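PDB 4KT3: uncharacterized protein, which is a type VI secretion effector, a peptidoglycan glycoside hydrolase of the glucosaminidase family, crystallised in complex with its immunity protein. Local coordinates for residues I35-F40 with R172-C177; A46-I51 with E60-L65. All blocks are in the same frame, centred on the assembly; numbering follows the deposited sequence.

Both contacts use helix 35-54, at different points along its length. Interaction 1 joins its first turns to the C-terminal end of the chain at the edge of the fold, its centre about 15 Å from the centre of the chain, and is partly buried. Interaction 2 packs a later part of the same helix on helix 59-70, its centre about 8 Å from the centre of the chain, and is buried. The chemistry follows: a methyl under an arginine guanidinium and a valine beside a disulfide cysteine in interaction 1, against thiol and branched aliphatic side chains in interaction 2. The two touch directly through the Arg-172 to Glu-60 salt bridge and the packing of Phe-40 on Leu-63.

Interaction 1 of 2, residues I35-F40 with R172-C177; sequences ISAVTF and RGRMAC
The guanidinium of Arg-174 has the methyl of Ala-37 over one face, with CB 3.5 Å above the plane and displaced toward the rim. The approach is closest at Arg-174 NE, 3.6 Å from Ala-37 CB, and the methyl also reaches Arg-174 CD at 3.7 Å. The NH groups at the guanidinium edge are engaged by other parts of the chain: NE donates to Leu-31 O and NH1 is hydrogen-bonded to Tyr-72 OH, which together should fix the rotation of the group above Ala-37. The side chain runs extended from CG to NE, past the backbone of Val-38. Here the start of helix 35-54 meets the C-terminus, where a type I beta turn from Arg-174 to Cys-177 follows the last part of helix 160-174, with Cys-177 N bonded to Arg-174 O at 3.1 Å. That turn brings Cys-177 CB up against both methyls of Val-38, 3.8 Å from CG1 and 3.9 Å from CG2. Cys-177 SG lies beside its own backbone N (chi1 -63°), 4.0 Å from Val-38 CG2, and forms the disulfide with Cys-32 that ties the tail to the residues leading into helix 35-54. In the immunity protein, a putative lipoprotein, Gly-132 packs on Arg-174.

Interaction 2 of 2, residues A46-I51 with E60-L65; sequences AVCQPI and ENLLGL
One methyl of Leu-62 does most of the touching: CD2 meets Ile-51 CG2 at 3.7 Å and also rests on the backbone carbonyl of Cys-48, with Cys-48 O likewise 3.7 Å away. The side chains of Ile-51 and Leu-62 cross at about a right angle, so they meet through these branches rather than lying alongside. One residue on, Leu-63 meets the thiol of Cys-48: SG is 3.9 Å from Leu-63 CD1 and 4.1 Å from Leu-63 CB. That sulfur sits beside its own backbone N (chi1 -77°), which turns it to Leu-63 and leaves Cys-48 CB to Leu-62. Behind the first shell, the helix around Cys-48 is kinked. The N of Pro-50 has no hydrogen to give the preceding turn. Helix 59-70 runs on regularly, with Gly-64 N bonded to Glu-60 O, and presents Leu-62 and Leu-63 toward helix 35-54. The segment axes come within 9.1 Å at 122° between their N-to-C directions, an oblique packing of consecutive helices joined by a short loop in the helical core of this glucosaminidase domain, of the lysozyme clan. Helix 114-129 packs beside them, with Phe-114 against Cys-48, Ala-118 against Ile-51 and Phe-121 against Leu-62, while helix 160-174 brings Val-171 to Leu-63.

Interaction 1 of 2, residues I35-F40 with R172-C177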
loop_
_atom_site.group_PDB
_atom_site.type_symbol
_atom_site.label_atom_id
_atom_site.label_comp_id
_atom_site.label_asym_id
_atom_site.label_seq_id
_atom_site.Cartn_x
_atom_site.Cartn_y
_atom_site.Cartn_z
ATOM N N ILE A 35 1.933 -3.733 13.264
ATOM C CA ILE A 35 1.515 -5.126 13.418
ATOM C C ILE A 35 0.958 -5.712 12.109
ATOM O O ILE A 35 1.256 -6.861 11.752
ATOM C CB ILE A 35 0.499 -5.275 14.584
ATOM C CG1 ILE A 35 1.094 -4.757 15.906
ATOM C CG2 ILE A 35 0.078 -6.713 14.744
ATOM C CD1 ILE A 35 2.490 -5.296 16.257
ATOM N N SER A 36 0.175 -4.927 11.386
ATOM C CA SER A 36 -0.370 -5.366 10.103
ATOM C C SER A 36 0.762 -5.812 9.187
ATOM O O SER A 36 0.689 -6.884 8.550
ATOM C CB SER A 36 -1.135 -4.218 9.454
ATOM O OG SER A 36 -1.670 -4.589 8.196
ATOM N N ALA A 37 1.774 -4.959 9.059
ATOM C CA ALA A 37 2.891 -5.268 8.163
ATOM C C ALA A 37 3.680 -6.507 8.617
ATOM O O ALA A 37 4.040 -7.359 7.802
ATOM C CB ALA A 37 3.805 -4.053 8.022
ATOM N N VAL A 38 3.955 -6.609 9.910
ATOM C CA VAL A 38 4.693 -7.753 10.443
ATOM C C VAL A 38 3.902 -9.038 10.220
ATOM O O VAL A 38 4.455 -10.062 9.847
ATOM C CB VAL A 38 5.017 -7.565 11.958
ATOM C CG1 VAL A 38 5.541 -8.864 12.581
ATOM C CG2 VAL A 38 6.035 -6.446 12.145
ATOM N N THR A 39 2.595 -8.973 10.435
ATOM C CA THR A 39 1.734 -10.137 10.246
ATOM C C THR A 39 1.847 -10.658 8.797
ATOM O O THR A 39 1.977 -11.852 8.562
ATOM C CB THR A 39 0.274 -9.771 10.607
ATOM O OG1 THR A 39 0.197 -9.453 12.010
ATOM C CG2 THR A 39 -0.688 -10.907 10.305
ATOM N N PHE A 40 1.797 -9.748 7.841
ATOM C CA PHE A 40 1.903 -10.114 6.440
ATOM C C PHE A 40 3.246 -10.765 6.133
ATOM O O PHE A 40 3.327 -11.836 5.487
ATOM C CB PHE A 40 1.727 -8.864 5.573
ATOM C CG PHE A 40 1.922 -9.122 4.108
ATOM C CD1 PHE A 40 0.921 -9.726 3.368
ATOM C CD2 PHE A 40 3.106 -8.774 3.483
ATOM C CE1 PHE A 40 1.080 -9.955 2.005
ATOM C CE2 PHE A 40 3.284 -9.013 2.124
ATOM C CZ PHE A 40 2.267 -9.607 1.385
ATOM N N ARG A 172 12.703 -6.681 4.526
ATOM C CA ARG A 172 13.871 -7.395 5.029
ATOM C C ARG A 172 13.965 -7.260 6.547
ATOM O O ARG A 172 14.224 -8.242 7.248
ATOM C CB ARG A 172 15.158 -6.887 4.382
ATOM C CG ARG A 172 16.392 -7.748 4.676
ATOM C CD ARG A 172 17.685 -7.040 4.252
ATOM N NE ARG A 172 17.676 -6.689 2.837
ATOM C CZ ARG A 172 18.166 -5.561 2.328
ATOM N NH1 ARG A 172 18.729 -4.649 3.109
ATOM N NH2 ARG A 172 18.098 -5.349 1.021
ATOM N N GLY A 173 13.762 -6.045 7.051
ATOM C CA GLY A 173 13.811 -5.810 8.483
ATOM C C GLY A 173 12.652 -6.457 9.221
ATOM O O GLY A 173 12.827 -6.989 10.315
ATOM N N ARG A 174 11.460 -6.404 8.640
ATOM C CA ARG A 174 10.281 -6.972 9.282
ATOM C C ARG A 174 10.326 -8.495 9.357
ATOM O O ARG A 174 9.648 -9.103 10.189
ATOM C CB ARG A 174 9.004 -6.474 8.589
ATOM C CG ARG A 174 8.743 -5.020 8.923
ATOM C CD ARG A 174 7.454 -4.451 8.378
ATOM N NE ARG A 174 7.182 -3.197 9.106
ATOM C CZ ARG A 174 6.929 -2.004 8.571
ATOM N NH1 ARG A 174 6.855 -1.820 7.260
ATOM N NH2 ARG A 174 6.728 -0.968 9.372
HETATM N N MSE A 175 11.158 -9.111 8.529
HETATM C CA MSE A 175 11.349 -10.557 8.598
HETATM C C MSE A 175 11.986 -11.003 9.917
HETATM O O MSE A 175 11.856 -12.159 10.311
HETATM C CB MSE A 175 12.195 -11.044 7.409
HETATM C CG MSE A 175 11.444 -11.045 6.089
HETATM SE SE MSE A 175 12.514 -11.521 4.566
HETATM C CE MSE A 175 12.841 -13.402 4.997
ATOM N N ALA A 176 12.645 -10.074 10.602
ATOM C CA ALA A 176 13.280 -10.336 11.891
ATOM C C ALA A 176 12.331 -10.168 13.089
ATOM O O ALA A 176 12.702 -10.453 14.226
ATOM C CB ALA A 176 14.490 -9.404 12.054
ATOM N N CYS A 177 11.122 -9.679 12.831
ATOM C CA CYS A 177 10.172 -9.349 13.889
ATOM C C CYS A 177 9.359 -10.564 14.311
ATOM O O CYS A 177 8.689 -10.533 15.356
ATOM C CB CYS A 177 9.198 -8.277 13.402
ATOM S SG CYS A 177 9.930 -6.684 12.979
ATOM O OXT CYS A 177 9.331 -11.581 13.605
#

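Interaction 2 of 2, residues A46-I51 with E60-L65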
loop_
_atom_site.group_PDB
_atom_site.type_symbol
_atom_site.label_atom_id
_atom_site.label_comp_id
_atom_site.label_asym_id
_atom_site.label_seq_id
_atom_site.Cartn_x
_atom_site.Cartn_y
_atom_site.Cartn_z
ATOM N N ALA A 46 8.114 -17.530 4.134
ATOM C CA ALA A 46 8.623 -18.858 3.812
ATOM C C ALA A 46 8.116 -19.314 2.456
ATOM O O ALA A 46 8.895 -19.851 1.664
ATOM C CB ALA A 46 8.273 -19.868 4.890
ATOM N N VAL A 47 6.845 -19.066 2.149
ATOM C CA VAL A 47 6.336 -19.476 0.832
ATOM C C VAL A 47 6.968 -18.703 -0.330
ATOM O O VAL A 47 7.069 -19.212 -1.454
ATOM C CB VAL A 47 4.789 -19.488 0.732
ATOM C CG1 VAL A 47 4.200 -20.496 1.726
ATOM C CG2 VAL A 47 4.231 -18.146 0.957
ATOM N N CYS A 48 7.463 -17.503 -0.068
ATOM C CA CYS A 48 8.155 -16.745 -1.099
ATOM C C CYS A 48 9.542 -17.261 -1.409
ATOM O O CYS A 48 10.049 -17.032 -2.492
ATOM C CB CYS A 48 8.298 -15.295 -0.680
ATOM S SG CYS A 48 6.790 -14.357 -0.854
ATOM N N GLN A 49 10.167 -17.946 -0.463
ATOM C CA GLN A 49 11.570 -18.311 -0.618
ATOM C C GLN A 49 11.881 -19.134 -1.882
ATOM O O GLN A 49 12.790 -18.789 -2.613
ATOM C CB GLN A 49 12.102 -19.000 0.635
ATOM C CG GLN A 49 13.612 -19.166 0.643
ATOM C CD GLN A 49 14.355 -17.846 0.786
ATOM O OE1 GLN A 49 14.163 -17.106 1.763
ATOM N NE2 GLN A 49 15.220 -17.549 -0.178
ATOM N N PRO A 50 11.166 -20.251 -2.113
ATOM C CA PRO A 50 11.573 -21.052 -3.282
ATOM C C PRO A 50 11.343 -20.342 -4.620
ATOM O O PRO A 50 12.090 -20.543 -5.577
ATOM C CB PRO A 50 10.724 -22.324 -3.169
ATOM C CG PRO A 50 9.640 -22.029 -2.168
ATOM C CD PRO A 50 10.108 -20.888 -1.308
ATOM N N ILE A 51 10.344 -19.481 -4.676
ATOM C CA ILE A 51 10.096 -18.725 -5.889
ATOM C C ILE A 51 11.219 -17.704 -6.106
ATOM O O ILE A 51 11.750 -17.575 -7.209
ATOM C CB ILE A 51 8.722 -18.058 -5.829
ATOM C CG1 ILE A 51 7.655 -19.149 -5.634
ATOM C CG2 ILE A 51 8.461 -17.255 -7.092
ATOM C CD1 ILE A 51 6.310 -18.634 -5.248
ATOM N N GLU A 60 13.212 -10.963 0.077
ATOM C CA GLU A 60 12.598 -9.674 0.379
ATOM C C GLU A 60 12.236 -8.875 -0.868
ATOM O O GLU A 60 11.359 -8.011 -0.815
ATOM C CB GLU A 60 13.500 -8.829 1.286
ATOM C CG GLU A 60 14.876 -8.477 0.723
ATOM C CD GLU A 60 15.980 -9.452 1.147
ATOM O OE1 GLU A 60 15.692 -10.652 1.375
ATOM O OE2 GLU A 60 17.143 -9.000 1.228
ATOM N N ASN A 61 12.901 -9.136 -1.982
ATOM C CA ASN A 61 12.551 -8.416 -3.211
ATOM C C ASN A 61 11.155 -8.834 -3.679
ATOM O O ASN A 61 10.316 -7.986 -4.046
ATOM C CB ASN A 61 13.552 -8.676 -4.326
ATOM C CG ASN A 61 14.923 -8.067 -4.055
ATOM O OD1 ASN A 61 15.307 -7.834 -2.910
ATOM N ND2 ASN A 61 15.678 -7.828 -5.121
ATOM N N LEU A 62 10.914 -10.140 -3.677
ATOM C CA LEU A 62 9.627 -10.692 -4.081
ATOM C C LEU A 62 8.531 -10.367 -3.060
ATOM O O LEU A 62 7.426 -9.954 -3.433
ATOM C CB LEU A 62 9.735 -12.203 -4.278
ATOM C CG LEU A 62 8.496 -12.915 -4.823
ATOM C CD1 LEU A 62 8.150 -12.448 -6.226
ATOM C CD2 LEU A 62 8.679 -14.445 -4.761
ATOM N N LEU A 63 8.833 -10.576 -1.780
ATOM C CA LEU A 63 7.873 -10.324 -0.724
ATOM C C LEU A 63 7.571 -8.827 -0.618
ATOM O O LEU A 63 6.433 -8.430 -0.360
ATOM C CB LEU A 63 8.409 -10.888 0.592
ATOM C CG LEU A 63 7.500 -10.785 1.823
ATOM C CD1 LEU A 63 6.130 -11.414 1.596
ATOM C CD2 LEU A 63 8.167 -11.427 3.047
ATOM N N GLY A 64 8.591 -8.004 -0.840
ATOM C CA GLY A 64 8.434 -6.553 -0.875
ATOM C C GLY A 64 7.498 -6.116 -1.987
ATOM O O GLY A 64 6.662 -5.225 -1.794
ATOM N N LEU A 65 7.641 -6.717 -3.164
ATOM C CA LEU A 65 6.723 -6.427 -4.258
ATOM C C LEU A 65 5.292 -6.797 -3.859
ATOM O O LEU A 65 4.368 -6.001 -4.078
ATOM C CB LEU A 65 7.138 -7.106 -5.562
ATOM C CG LEU A 65 6.200 -6.843 -6.749
ATOM C CD1 LEU A 65 6.067 -5.358 -7.068
ATOM C CD2 LEU A 65 6.687 -7.618 -7.975
#